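Local coordinates for antifungal protein GAFP-1 (Gastrodia elata, PDB 1XD5) that probably binds mannose as a monomeric bulb-type lectin of an orchid and acts as an antifungal protein, at residues 25-31 and 50-54; 89-93 and 105-110. All blocks are in the same frame, centred on the assembly; numbering follows the deposited sequence.

Contact 1. Residues 25-31 and 50-54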
loop_
_atom_site.group_PDB
_atom_site.type_symbol
_atom_site.label_atom_id
_atom_site.label_comp_id
_atom_site.label_asym_id
_atom_site.label_seq_id
_atom_site.Cartn_x
_atom_site.Cartn_y
_atom_site.Cartn_z
ATOM N N ILE A 25 -4.237 4.885 3.495
ATOM C CA ILE A 25 -4.424 5.879 2.440
ATOM C C ILE A 25 -5.316 6.996 2.990
ATOM O O ILE A 25 -6.488 6.789 3.312
ATOM C CB ILE A 25 -4.958 5.243 1.128
ATOM C CG1 ILE A 25 -5.235 6.314 0.059
ATOM C CG2 ILE A 25 -6.203 4.377 1.374
ATOM C CD1 ILE A 25 -3.977 7.052 -0.436
ATOM N N GLN A 26 -4.736 8.177 3.129
ATOM C CA GLN A 26 -5.401 9.253 3.837
ATOM C C GLN A 26 -6.280 10.085 2.932
ATOM O O GLN A 26 -6.130 10.064 1.707
ATOM C CB GLN A 26 -4.374 10.141 4.546
ATOM C CG GLN A 26 -3.577 9.382 5.599
ATOM C CD GLN A 26 -2.540 10.234 6.316
ATOM O OE1 GLN A 26 -2.113 9.877 7.411
ATOM N NE2 GLN A 26 -2.134 11.357 5.707
ATOM N N ASN A 27 -7.196 10.821 3.556
ATOM C CA ASN A 27 -8.035 11.774 2.850
ATOM C C ASN A 27 -7.236 12.871 2.138
ATOM O O ASN A 27 -7.723 13.460 1.173
ATOM C CB ASN A 27 -9.084 12.385 3.794
ATOM C CG ASN A 27 -10.195 13.133 3.044
ATOM O OD1 ASN A 27 -10.505 14.278 3.366
ATOM N ND2 ASN A 27 -10.773 12.501 2.045
ATOM N N ASP A 28 -6.022 13.148 2.613
ATOM C CA ASP A 28 -5.168 14.126 1.935
ATOM C C ASP A 28 -4.382 13.502 0.769
ATOM O O ASP A 28 -3.540 14.170 0.156
ATOM C CB ASP A 28 -4.231 14.835 2.923
ATOM C CG ASP A 28 -3.129 13.928 3.466
ATOM O OD1 ASP A 28 -3.138 12.704 3.205
ATOM O OD2 ASP A 28 -2.211 14.365 4.195
ATOM N N CYS A 29 -4.675 12.230 0.478
ATOM C CA CYS A 29 -4.042 11.452 -0.603
ATOM C C CYS A 29 -2.599 11.007 -0.350
ATOM O O CYS A 29 -1.935 10.484 -1.255
ATOM C CB CYS A 29 -4.172 12.154 -1.969
ATOM S SG CYS A 29 -5.860 12.060 -2.609
ATOM N N ASN A 30 -2.120 11.198 0.878
ATOM C CA ASN A 30 -0.829 10.658 1.280
ATOM C C ASN A 30 -1.012 9.209 1.678
ATOM O O ASN A 30 -1.961 8.875 2.391
ATOM C CB ASN A 30 -0.264 11.447 2.467
ATOM C CG ASN A 30 1.256 11.532 2.463
ATOM O OD1 ASN A 30 1.857 12.120 3.383
ATOM N ND2 ASN A 30 1.885 10.974 1.448
ATOM N N LEU A 31 -0.117 8.348 1.212
ATOM C CA LEU A 31 -0.094 6.960 1.639
ATOM C C LEU A 31 1.008 6.860 2.691
ATOM O O LEU A 31 2.171 7.147 2.406
ATOM C CB LEU A 31 0.207 6.046 0.451
ATOM C CG LEU A 31 0.388 4.548 0.730
ATOM C CD1 LEU A 31 -0.881 3.929 1.365
ATOM C CD2 LEU A 31 0.770 3.826 -0.565
ATOM N N SER A 50 -7.883 14.834 -3.191
ATOM C CA SER A 50 -8.498 14.338 -1.968
ATOM C C SER A 50 -9.408 13.145 -2.281
ATOM O O SER A 50 -9.698 12.858 -3.445
ATOM C CB SER A 50 -9.266 15.452 -1.248
ATOM O OG SER A 50 -10.397 15.837 -2.001
ATOM N N GLY A 51 -9.828 12.436 -1.238
ATOM C CA GLY A 51 -10.727 11.310 -1.410
ATOM C C GLY A 51 -10.077 10.179 -2.181
ATOM O O GLY A 51 -10.732 9.531 -2.996
ATOM N N CYS A 52 -8.793 9.943 -1.918
ATOM C CA CYS A 52 -8.046 8.915 -2.636
ATOM C C CYS A 52 -8.361 7.511 -2.181
ATOM O O CYS A 52 -8.775 7.289 -1.051
ATOM C CB CYS A 52 -6.541 9.138 -2.524
ATOM S SG CYS A 52 -5.990 10.402 -3.674
ATOM N N VAL A 53 -8.133 6.568 -3.083
ATOM C CA VAL A 53 -8.260 5.149 -2.784
ATOM C C VAL A 53 -6.956 4.462 -3.188
ATOM O O VAL A 53 -6.174 5.010 -3.971
ATOM C CB VAL A 53 -9.500 4.537 -3.488
ATOM C CG1 VAL A 53 -10.768 5.289 -3.074
ATOM C CG2 VAL A 53 -9.347 4.566 -5.004
ATOM N N LEU A 54 -6.712 3.281 -2.636
ATOM C CA LEU A 54 -5.500 2.552 -2.919
ATOM C C LEU A 54 -5.903 1.234 -3.568
ATOM O O LEU A 54 -6.636 0.453 -2.968
ATOM C CB LEU A 54 -4.704 2.297 -1.629
ATOM C CG LEU A 54 -3.373 1.544 -1.798
ATOM C CD1 LEU A 54 -2.380 2.375 -2.601
ATOM C CD2 LEU A 54 -2.768 1.133 -0.442
#
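Cys29 and Cys52 are joined by a disulfide. It ties the turn between strands 21-25 and 31-35 to segment 50-54, which leads into strand 52-56 in this bulb-type lectin. Cys29 SG is bonded to Cys52 SG at 2.0 Å, with a torsion of 91° about the S-S bond. Cys29 SG stands anti to its own carbonyl carbon (chi1 -73°), which brings it to Cys52, and Cys52 SG does the same (chi1 -80°). Cys29 SG also sits 3.5 Å from the backbone N of Ser50.

The turn is a type I beta turn from Gln26 to Cys29. Asp28 OD1 braces it with an Asx turn: it accepts from Asn30 N on one face of the carboxylate and from Gln26 NE2 on the other. Gln26 OE1 is bonded to Tyr34 OH. A weak hydrogen bond, Gly51 N to Asn27 O at 3.4 Å, adds a backbone link near the disulfide.

On the buried side the contact is apolar, and Ile25 makes much of it. Its CB is 4.0 Å from Leu54 CB. The CG2 branch of Ile25 rests on the same Leu54 CB at 3.9 Å. On the other branch, Ile25 CG1 lies 3.8 Å from Cys52 O. At the tip, Ile25 CD1 packs on Cys52 CB at 3.9 Å. The Leu31 side chain meets that of Leu54 at about a right angle, with Leu31 CD1 3.8 Å from Leu54 CD2.

These side chains continue into the protein's interior. Leu10 of strand 8-10 touches Ile25 and Leu54, Ile64 of strand 62-66 touches Leu31 and Cys52, and Trp41 of strand 38-42 packs on Leu31.

Contact 2. Residues 89-93 and 105-110. With SO4 (sulfate ion), chain F.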
loop_
_atom_site.group_PDB
_atom_site.type_symbol
_atom_site.label_atom_id
_atom_site.label_comp_id
_atom_site.label_asym_id
_atom_site.label_seq_id
_atom_site.Cartn_x
_atom_site.Cartn_y
_atom_site.Cartn_z
ATOM N N ARG A 89 4.683 -8.389 10.225
ATOM C CA ARG A 89 4.994 -8.214 11.634
ATOM C C ARG A 89 6.390 -7.614 11.861
ATOM O O ARG A 89 6.679 -7.138 12.950
ATOM C CB ARG A 89 4.849 -9.548 12.368
ATOM C CG ARG A 89 3.391 -9.912 12.666
ATOM C CD ARG A 89 3.216 -11.337 13.143
ATOM N NE ARG A 89 1.826 -11.680 13.431
ATOM C CZ ARG A 89 1.217 -11.464 14.595
ATOM N NH1 ARG A 89 1.858 -10.881 15.598
ATOM N NH2 ARG A 89 -0.050 -11.825 14.748
ATOM N N ASP A 90 7.252 -7.644 10.843
ATOM C CA ASP A 90 8.558 -6.975 10.930
ATOM C C ASP A 90 8.496 -5.530 10.410
ATOM O O ASP A 90 9.537 -4.892 10.208
ATOM C CB ASP A 90 9.640 -7.777 10.199
ATOM C CG ASP A 90 9.491 -7.723 8.678
ATOM O OD1 ASP A 90 8.424 -7.303 8.186
ATOM O OD2 ASP A 90 10.395 -8.090 7.896
ATOM N N ARG A 91 7.271 -5.034 10.198
ATOM C CA ARG A 91 7.008 -3.651 9.765
ATOM C C ARG A 91 7.279 -3.367 8.281
ATOM O O ARG A 91 7.111 -2.228 7.830
ATOM C CB ARG A 91 7.755 -2.634 10.646
ATOM C CG ARG A 91 7.068 -1.274 10.724
ATOM C CD ARG A 91 7.867 -0.218 11.465
ATOM N NE ARG A 91 9.058 0.188 10.722
ATOM C CZ ARG A 91 9.853 1.199 11.071
ATOM N NH1 ARG A 91 9.582 1.932 12.149
ATOM N NH2 ARG A 91 10.921 1.476 10.341
ATOM N N ASN A 92 7.712 -4.379 7.527
ATOM C CA ASN A 92 7.872 -4.222 6.082
ATOM C C ASN A 92 6.492 -4.285 5.451
ATOM O O ASN A 92 5.616 -4.991 5.946
ATOM C CB ASN A 92 8.803 -5.294 5.470
ATOM C CG ASN A 92 9.608 -4.771 4.264
ATOM O OD1 ASN A 92 9.450 -3.624 3.856
ATOM N ND2 ASN A 92 10.484 -5.614 3.706
ATOM N N VAL A 93 6.285 -3.514 4.390
ATOM C CA VAL A 93 5.046 -3.583 3.625
ATOM C C VAL A 93 5.486 -4.103 2.274
ATOM O O VAL A 93 6.354 -3.513 1.644
ATOM C CB VAL A 93 4.364 -2.209 3.475
ATOM C CG1 VAL A 93 3.049 -2.329 2.686
ATOM C CG2 VAL A 93 4.082 -1.601 4.841
ATOM N N ALA A 105 8.526 -3.543 -2.043
ATOM C CA ALA A 105 8.556 -3.362 -0.596
ATOM C C ALA A 105 8.814 -1.905 -0.249
ATOM O O ALA A 105 9.425 -1.175 -1.034
ATOM C CB ALA A 105 9.631 -4.255 0.036
ATOM N N THR A 106 8.353 -1.485 0.926
ATOM C CA THR A 106 8.658 -0.149 1.435
ATOM C C THR A 106 10.045 -0.131 2.064
ATOM O O THR A 106 10.613 0.943 2.273
ATOM C CB THR A 106 7.622 0.302 2.474
ATOM O OG1 THR A 106 7.454 -0.740 3.442
ATOM C CG2 THR A 106 6.239 0.463 1.848
ATOM N N HIS A 107 10.575 -1.324 2.358
ATOM C CA HIS A 107 11.854 -1.490 3.047
ATOM C C HIS A 107 11.830 -0.800 4.401
ATOM O O HIS A 107 12.778 -0.107 4.789
ATOM C CB HIS A 107 13.023 -1.000 2.180
ATOM C CG HIS A 107 13.028 -1.597 0.807
ATOM N ND1 HIS A 107 13.221 -2.943 0.586
ATOM C CD2 HIS A 107 12.815 -1.041 -0.407
ATOM C CE1 HIS A 107 13.150 -3.189 -0.710
ATOM N NE2 HIS A 107 12.903 -2.052 -1.335
ATOM N N THR A 108 10.727 -1.001 5.115
ATOM C CA THR A 108 10.582 -0.449 6.446
ATOM C C THR A 108 10.763 -1.528 7.490
ATOM O O THR A 108 10.401 -1.330 8.637
ATOM C CB THR A 108 9.212 0.237 6.616
ATOM O OG1 THR A 108 8.180 -0.548 5.992
ATOM C CG2 THR A 108 9.200 1.571 5.889
ATOM N N ASN A 109 11.324 -2.671 7.084
ATOM C CA ASN A 109 11.598 -3.771 8.005
ATOM C C ASN A 109 12.493 -3.313 9.148
ATOM O O ASN A 109 13.431 -2.547 8.940
ATOM C CB ASN A 109 12.280 -4.928 7.282
ATOM C CG ASN A 109 13.480 -4.477 6.477
ATOM O OD1 ASN A 109 13.356 -3.645 5.576
ATOM N ND2 ASN A 109 14.656 -5.000 6.813
ATOM N N VAL A 110 12.166 -3.760 10.351
ATOM C CA VAL A 110 13.000 -3.531 11.520
ATOM C C VAL A 110 13.411 -4.888 12.065
ATOM O O VAL A 110 12.640 -5.852 11.990
ATOM C CB VAL A 110 12.276 -2.697 12.615
ATOM C CG1 VAL A 110 12.037 -1.282 12.125
ATOM C CG2 VAL A 110 10.962 -3.352 13.055
HETATM S S SO4 F . 12.617 4.271 12.062
HETATM O O1 SO4 F . 13.981 3.937 12.414
HETATM O O2 SO4 F . 12.380 3.889 10.676
HETATM O O3 SO4 F . 12.415 5.708 12.180
HETATM O O4 SO4 F . 11.710 3.563 12.962
HETATM O O HOH W 1 13.293 0.611 8.597
HETATM O O HOH W 2 12.779 -5.345 1.909
#
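Arg91 reaches Thr108 and Val110 because its chain leaves the backbone extended (chi1 -152°) and then bends at chi3 (69°). Thr108 turns its OG1 back between its own N and carbonyl carbon (chi1 41°), where it meets Arg91 O. The contact lies in the beta-prism II fold of bulb-type lectins. It joins the turn between strands 84-87 and 93-96 to the C-terminal segment after strand 102-105.

The guanidinium is held at its edge. Arg91 NE gives a hydrogen bond to Thr108 O at 2.9 Å, in the carbonyl plane and close to the guanidinium plane. NH2 adds a weak bond to the same oxygen. Val110 CG1 lies over one face, 3.5 Å from Arg91 CZ. Asp35 forms a salt bridge with NH1, which should help balance the charge.

Backbone and hydroxyl bonds run along the contact. Thr108 OG1 donates to Arg91 O at 2.7 Å and accepts from Thr106 OG1. Thr106 OG1 in turn accepts from Val93 N, so the two hydroxyls form a short relay between backbone groups. Val110 N bonds to Asp90 O, and Thr106 N to Val93 O at 2.9 Å. Asn92 OD1 receives Thr108 N at 3.2 Å, from well above its carbonyl plane. Asp90 OD1 accepts from Asn92 N, an Asx turn. Asn109 N is buried here without a partner in the model. Water 2 joins Asn92 ND2 to His107 ND1.

A sulfate, probably from the crystallisation liquor, is gripped by two arms of the arginine and also by Arg38. Arg91 NH1 bonds to its O4 at 2.8 Å, and Arg91 NH2 bonds to its O2.

In the fold
Contact 1 and contact 2 come in series along the chain. The first closes before the second opens. They lie on opposite sides of the chain's centre, with centres about 21 Å apart and nearest atoms about 7 Å apart, so they do not touch. The chain folds into three four-stranded antiparallel sheets, the beta-prism II fold of this lectin family, and the two contacts involve all three. Contact 1 links the sheet of strands 15-18, 21-25, 31-35 and 38-42 to the one that holds strand 52-56. Contact 2 belongs to the antiparallel sheet ordered 3-5, 84-87, 93-96, 102-105. Trp41 of strand 38-42 is touched from both, within a lectin that is monomeric.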